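PDB 5OET: glutathione synthetase-like effector 30 (Gpa-GSS30-apo) from Globodera pallida, which is a plant-parasitic nematode effector resembling glutathione synthetase, the enzyme that joins gamma-glutamylcysteine to glycine using ATP, and probably arose from that housekeeping gene. Local coordinates for residues 219-224 against 496-501; 192-197 against 223-228. All blocks are in the same frame, centred on the assembly; numbering follows the deposited sequence.

Contact 1. Residues 219-224 against 496-501; sequences VMPSDQ and TGHMMK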
loop_
_atom_site.group_PDB
_atom_site.type_symbol
_atom_site.label_atom_id
_atom_site.label_comp_id
_atom_site.label_asym_id
_atom_site.label_seq_id
_atom_site.Cartn_x
_atom_site.Cartn_y
_atom_site.Cartn_z
ATOM N N VAL A 219 5.560 14.470 19.682
ATOM C CA VAL A 219 6.905 14.541 19.155
ATOM C C VAL A 219 6.967 14.065 17.697
ATOM O O VAL A 219 7.926 14.373 16.987
ATOM C CB VAL A 219 7.869 13.701 19.988
ATOM C CG1 VAL A 219 9.281 13.986 19.527
ATOM C CG2 VAL A 219 7.710 14.005 21.478
ATOM N N MET A 220 5.973 13.294 17.264
ATOM C CA MET A 220 5.786 12.935 15.867
ATOM C C MET A 220 4.332 13.243 15.541
ATOM O O MET A 220 3.474 12.384 15.721
ATOM C CB MET A 220 6.100 11.457 15.676
ATOM C CG MET A 220 7.586 11.149 15.709
ATOM S SD MET A 220 7.884 9.463 15.187
ATOM C CE MET A 220 7.282 8.623 16.651
ATOM N N PRO A 221 4.042 14.485 15.102
ATOM C CA PRO A 221 2.661 14.914 14.915
ATOM C C PRO A 221 1.951 14.244 13.755
ATOM O O PRO A 221 2.534 14.079 12.693
ATOM C CB PRO A 221 2.790 16.417 14.632
ATOM C CG PRO A 221 4.140 16.787 15.118
ATOM C CD PRO A 221 4.967 15.586 14.803
ATOM N N SER A 222 0.689 13.875 13.990
ATOM C CA SER A 222 -0.161 13.262 12.966
ATOM C C SER A 222 -0.322 14.163 11.746
ATOM O O SER A 222 -0.477 15.372 11.853
ATOM C CB SER A 222 -1.555 12.915 13.526
ATOM O OG SER A 222 -1.510 11.731 14.299
ATOM N N ASP A 223 -0.248 13.542 10.591
ATOM C CA ASP A 223 -0.557 14.184 9.347
ATOM C C ASP A 223 -1.648 13.405 8.596
ATOM O O ASP A 223 -1.496 12.196 8.350
ATOM C CB ASP A 223 0.692 14.229 8.492
ATOM C CG ASP A 223 0.422 14.878 7.182
ATOM O OD1 ASP A 223 0.381 16.127 7.160
ATOM O OD2 ASP A 223 0.189 14.141 6.196
ATOM N N GLN A 224 -2.731 14.090 8.237
ATOM C CA GLN A 224 -3.744 13.527 7.345
ATOM C C GLN A 224 -3.871 14.442 6.110
ATOM O O GLN A 224 -4.884 15.092 5.898
ATOM C CB GLN A 224 -5.087 13.337 8.065
ATOM C CG GLN A 224 -5.025 12.742 9.471
ATOM C CD GLN A 224 -5.186 13.789 10.573
ATOM O OE1 GLN A 224 -6.258 14.405 10.716
ATOM N NE2 GLN A 224 -4.101 14.011 11.349
ATOM N N THR A 496 -4.047 21.965 8.207
ATOM C CA THR A 496 -2.661 21.999 7.766
ATOM C C THR A 496 -2.098 20.599 7.723
ATOM O O THR A 496 -2.604 19.689 8.386
ATOM C CB THR A 496 -1.774 22.824 8.690
ATOM O OG1 THR A 496 -2.158 22.556 10.041
ATOM C CG2 THR A 496 -1.919 24.298 8.360
ATOM N N GLY A 497 -1.059 20.447 6.909
ATOM C CA GLY A 497 -0.294 19.213 6.798
ATOM C C GLY A 497 1.191 19.512 6.786
ATOM O O GLY A 497 1.590 20.678 6.707
ATOM N N HIS A 498 2.009 18.467 6.844
ATOM C CA HIS A 498 3.465 18.656 6.876
ATOM C C HIS A 498 4.226 17.408 6.474
ATOM O O HIS A 498 3.835 16.294 6.807
ATOM C CB HIS A 498 3.908 19.104 8.276
ATOM C CG HIS A 498 3.640 18.085 9.330
ATOM N ND1 HIS A 498 2.439 17.992 10.006
ATOM C CD2 HIS A 498 4.410 17.073 9.789
ATOM C CE1 HIS A 498 2.493 16.975 10.852
ATOM N NE2 HIS A 498 3.682 16.408 10.750
ATOM N N MET A 499 5.339 17.630 5.794
ATOM C CA MET A 499 6.215 16.572 5.315
ATOM C C MET A 499 7.651 17.030 5.469
ATOM O O MET A 499 7.903 18.181 5.833
ATOM C CB MET A 499 5.934 16.323 3.844
ATOM C CG MET A 499 6.257 17.542 2.979
ATOM S SD MET A 499 6.510 17.080 1.281
ATOM C CE MET A 499 8.060 16.237 1.420
ATOM N N MET A 500 8.585 16.157 5.131
ATOM C CA MET A 500 9.998 16.505 5.221
ATOM C C MET A 500 10.770 15.765 4.157
ATOM O O MET A 500 10.373 14.693 3.730
ATOM C CB MET A 500 10.509 16.174 6.612
ATOM C CG MET A 500 11.901 16.652 6.949
ATOM S SD MET A 500 12.172 16.677 8.745
ATOM C CE MET A 500 11.413 18.240 9.105
ATOM N N LYS A 501 11.847 16.371 3.701
ATOM C CA LYS A 501 12.735 15.746 2.732
ATOM C C LYS A 501 14.150 16.031 3.174
ATOM O O LYS A 501 14.457 17.153 3.495
ATOM C CB LYS A 501 12.487 16.298 1.319
ATOM C CG LYS A 501 11.242 15.766 0.630
ATOM C CD LYS A 501 11.509 14.634 -0.368
ATOM C CE LYS A 501 11.798 15.144 -1.780
ATOM N NZ LYS A 501 11.995 14.029 -2.751
#

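Contact 2. Residues 192-197 against 223-228; sequences GSFGTT and DQTDTM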
loop_
_atom_site.group_PDB
_atom_site.type_symbol
_atom_site.label_atom_id
_atom_site.label_comp_id
_atom_site.label_asym_id
_atom_site.label_seq_id
_atom_site.Cartn_x
_atom_site.Cartn_y
_atom_site.Cartn_z
ATOM N N GLY A 192 3.556 17.714 -5.330
ATOM C CA GLY A 192 3.928 16.392 -4.846
ATOM C C GLY A 192 3.578 16.141 -3.389
ATOM O O GLY A 192 3.454 17.063 -2.594
ATOM N N SER A 193 3.419 14.862 -3.066
ATOM C CA SER A 193 3.342 14.317 -1.701
ATOM C C SER A 193 2.055 14.533 -0.895
ATOM O O SER A 193 2.080 14.443 0.327
ATOM C CB SER A 193 4.552 14.760 -0.890
ATOM O OG SER A 193 5.730 14.553 -1.648
ATOM N N PHE A 194 0.922 14.755 -1.553
ATOM C CA PHE A 194 -0.360 14.670 -0.845
ATOM C C PHE A 194 -0.633 13.270 -0.229
ATOM O O PHE A 194 -1.046 13.152 0.946
ATOM C CB PHE A 194 -1.519 15.012 -1.774
ATOM C CG PHE A 194 -1.652 16.468 -2.085
ATOM C CD1 PHE A 194 -1.794 17.403 -1.075
ATOM C CD2 PHE A 194 -1.713 16.898 -3.389
ATOM C CE1 PHE A 194 -1.944 18.746 -1.361
ATOM C CE2 PHE A 194 -1.868 18.242 -3.680
ATOM C CZ PHE A 194 -1.977 19.167 -2.662
ATOM N N GLY A 195 -0.420 12.229 -1.039
ATOM C CA GLY A 195 -0.708 10.847 -0.653
ATOM C C GLY A 195 0.435 10.185 0.099
ATOM O O GLY A 195 0.198 9.405 1.031
ATOM N N THR A 196 1.672 10.513 -0.279
ATOM C CA THR A 196 2.852 9.925 0.368
ATOM C C THR A 196 3.054 10.380 1.825
ATOM O O THR A 196 3.604 9.623 2.642
ATOM C CB THR A 196 4.177 10.192 -0.396
ATOM O OG1 THR A 196 4.528 11.576 -0.318
ATOM C CG2 THR A 196 4.079 9.761 -1.862
ATOM N N THR A 197 2.635 11.603 2.141
ATOM C CA THR A 197 2.936 12.205 3.436
ATOM C C THR A 197 2.346 11.508 4.644
ATOM O O THR A 197 3.073 11.188 5.563
ATOM C CB THR A 197 2.536 13.675 3.440
ATOM O OG1 THR A 197 3.306 14.339 2.434
ATOM C CG2 THR A 197 2.829 14.338 4.787
ATOM N N ASP A 223 -0.248 13.542 10.591
ATOM C CA ASP A 223 -0.557 14.184 9.347
ATOM C C ASP A 223 -1.648 13.405 8.596
ATOM O O ASP A 223 -1.496 12.196 8.350
ATOM C CB ASP A 223 0.692 14.229 8.492
ATOM C CG ASP A 223 0.422 14.878 7.182
ATOM O OD1 ASP A 223 0.381 16.127 7.160
ATOM O OD2 ASP A 223 0.189 14.141 6.196
ATOM N N GLN A 224 -2.731 14.090 8.237
ATOM C CA GLN A 224 -3.744 13.527 7.345
ATOM C C GLN A 224 -3.871 14.442 6.110
ATOM O O GLN A 224 -4.884 15.092 5.898
ATOM C CB GLN A 224 -5.087 13.337 8.065
ATOM C CG GLN A 224 -5.025 12.742 9.471
ATOM C CD GLN A 224 -5.186 13.789 10.573
ATOM O OE1 GLN A 224 -6.258 14.405 10.716
ATOM N NE2 GLN A 224 -4.101 14.011 11.349
ATOM N N THR A 225 -2.816 14.492 5.304
ATOM C CA THR A 225 -2.756 15.393 4.154
ATOM C C THR A 225 -3.524 14.842 2.948
ATOM O O THR A 225 -4.040 15.623 2.139
ATOM C CB THR A 225 -1.296 15.733 3.791
ATOM O OG1 THR A 225 -0.778 16.618 4.775
ATOM C CG2 THR A 225 -1.186 16.445 2.468
ATOM N N ASP A 226 -3.594 13.516 2.814
ATOM C CA ASP A 226 -4.514 12.915 1.816
ATOM C C ASP A 226 -5.971 13.323 2.088
ATOM O O ASP A 226 -6.680 13.732 1.173
ATOM C CB ASP A 226 -4.358 11.375 1.671
ATOM C CG ASP A 226 -4.473 10.605 2.991
ATOM O OD1 ASP A 226 -4.651 11.218 4.087
ATOM O OD2 ASP A 226 -4.350 9.354 2.909
ATOM N N THR A 227 -6.372 13.257 3.353
ATOM C CA THR A 227 -7.673 13.733 3.802
ATOM C C THR A 227 -7.871 15.228 3.544
ATOM O O THR A 227 -8.930 15.634 3.091
ATOM C CB THR A 227 -7.847 13.437 5.305
ATOM O OG1 THR A 227 -7.850 12.021 5.480
ATOM C CG2 THR A 227 -9.137 14.028 5.886
ATOM N N MET A 228 -6.852 16.030 3.855
ATOM C CA MET A 228 -6.904 17.476 3.670
ATOM C C MET A 228 -7.307 17.841 2.250
ATOM O O MET A 228 -8.188 18.693 2.039
ATOM C CB MET A 228 -5.524 18.079 3.938
ATOM C CG MET A 228 -5.394 19.559 3.601
ATOM S SD MET A 228 -3.733 20.081 3.164
ATOM C CE MET A 228 -3.478 19.321 1.570
#

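Contact 1. Residues 219-224 against 496-501
Asp223 reaches across to the backbone of the facing strand and accepts a hydrogen bond from the backbone N-H of His498 on OD1. The bond from His498 N to Asp223 OD1 measures 2.9 Å, with an N-H...O angle of 159°, and comes from above the carboxylate plane, 37° out of it. The same oxygen lies over one face of the imidazole. Earlier in the loop, the ring of His498 is met at its edge by backbone carbonyls. Pro221 O lies in the ring plane and accepts a weak, bent bond from His498 NE2 at 3.2 Å, while Ser222 O sits 3.5 Å from His498 CE1. Pro221 adds an apolar touch, its CB 3.8 Å from His498 CE1.

The strand is part of 490-504, in the large mixed sheet of the glutathione synthetase fold, and 219-224 belongs to the loop that runs over it between helices 196-210 and 225-240. His498 carries its CG between the backbone N and the carbonyl carbon (chi1 63°), which brings the ring to the loop although the bond leaving its CA does not aim there.

Outside this first layer, Asp223 OD1 has a second partner in Thr225, which helps to fix the carboxylate. Phe101 of helix 98-119 meets the His498 ring edge-to-face and also touches Pro221, while Ile477 packs against His498 from the neighbouring strand 469-484.

Contact 2. Residues 192-197 against 223-228
The methyl group of Thr197, rather than its hydroxyl, is modelled facing the carboxylate of Asp223, with CG2 so close to OD2 that the placing of the two Thr197 branches is doubtful at this resolution. The two side chains cross at about a right angle. With CG2 anti to the backbone N (chi1 -61° to OG1), the hydroxyl of Thr197 turns back into its own segment, where OG1 lies improbably near Ser193 O, so the details of that bond are doubtful too. Besides its bond to the strand amide of His498, the carboxylate is held within 223-228 by Thr225. Thr225 OG1 bonds to Asp223 OD1 at 2.7 Å, on the syn lone pair, and Thr225 N bonds to Asp223 OD2 at 3.2 Å from well above the carboxylate plane (58°).

Beyond this pair the contact is largely apolar. Thr225 CG2 comes in the plane of the Phe194 ring, at its edge, 3.7 Å from CD1. The Met228 chain is bent at chi3 (70°), which brings its methyl CE close to Phe194 CE1 and CD1. Phe194 O lies 3.2 Å from Asp226 N, but the angle is too poor for a hydrogen bond. Phe478 of strand 469-484 meets the Phe194 ring, and Ile265 of helix 259-270 also touches it.

Gln224 holds the N-cap position, and the bond from Thr225 N to Asp223 OD2 closes an Asx turn leading into helix 225-240.

In the fold
Both contacts are buried, and their centres lie about 9 Å apart. They share Asp223, whose carboxylate serves the strand in contact 1 and the helix start in contact 2. Contact 1 joins a loop to strand 490-504 and is polar across the interface, with hydrogen bonds to backbone atoms; its loop reaches the surface at Ser222. Contact 2 brings together the beginnings of helices 196-210 and 225-240, and all its touching residues are buried; its two segments meet through methyl and ring packing, without a hydrogen bond between them. Met499 of contact 1 touches Ser193 and Thr197, while Thr225 and Met228 pack on Phe478 of the adjoining strand, so both helix starts rest on the same large sheet.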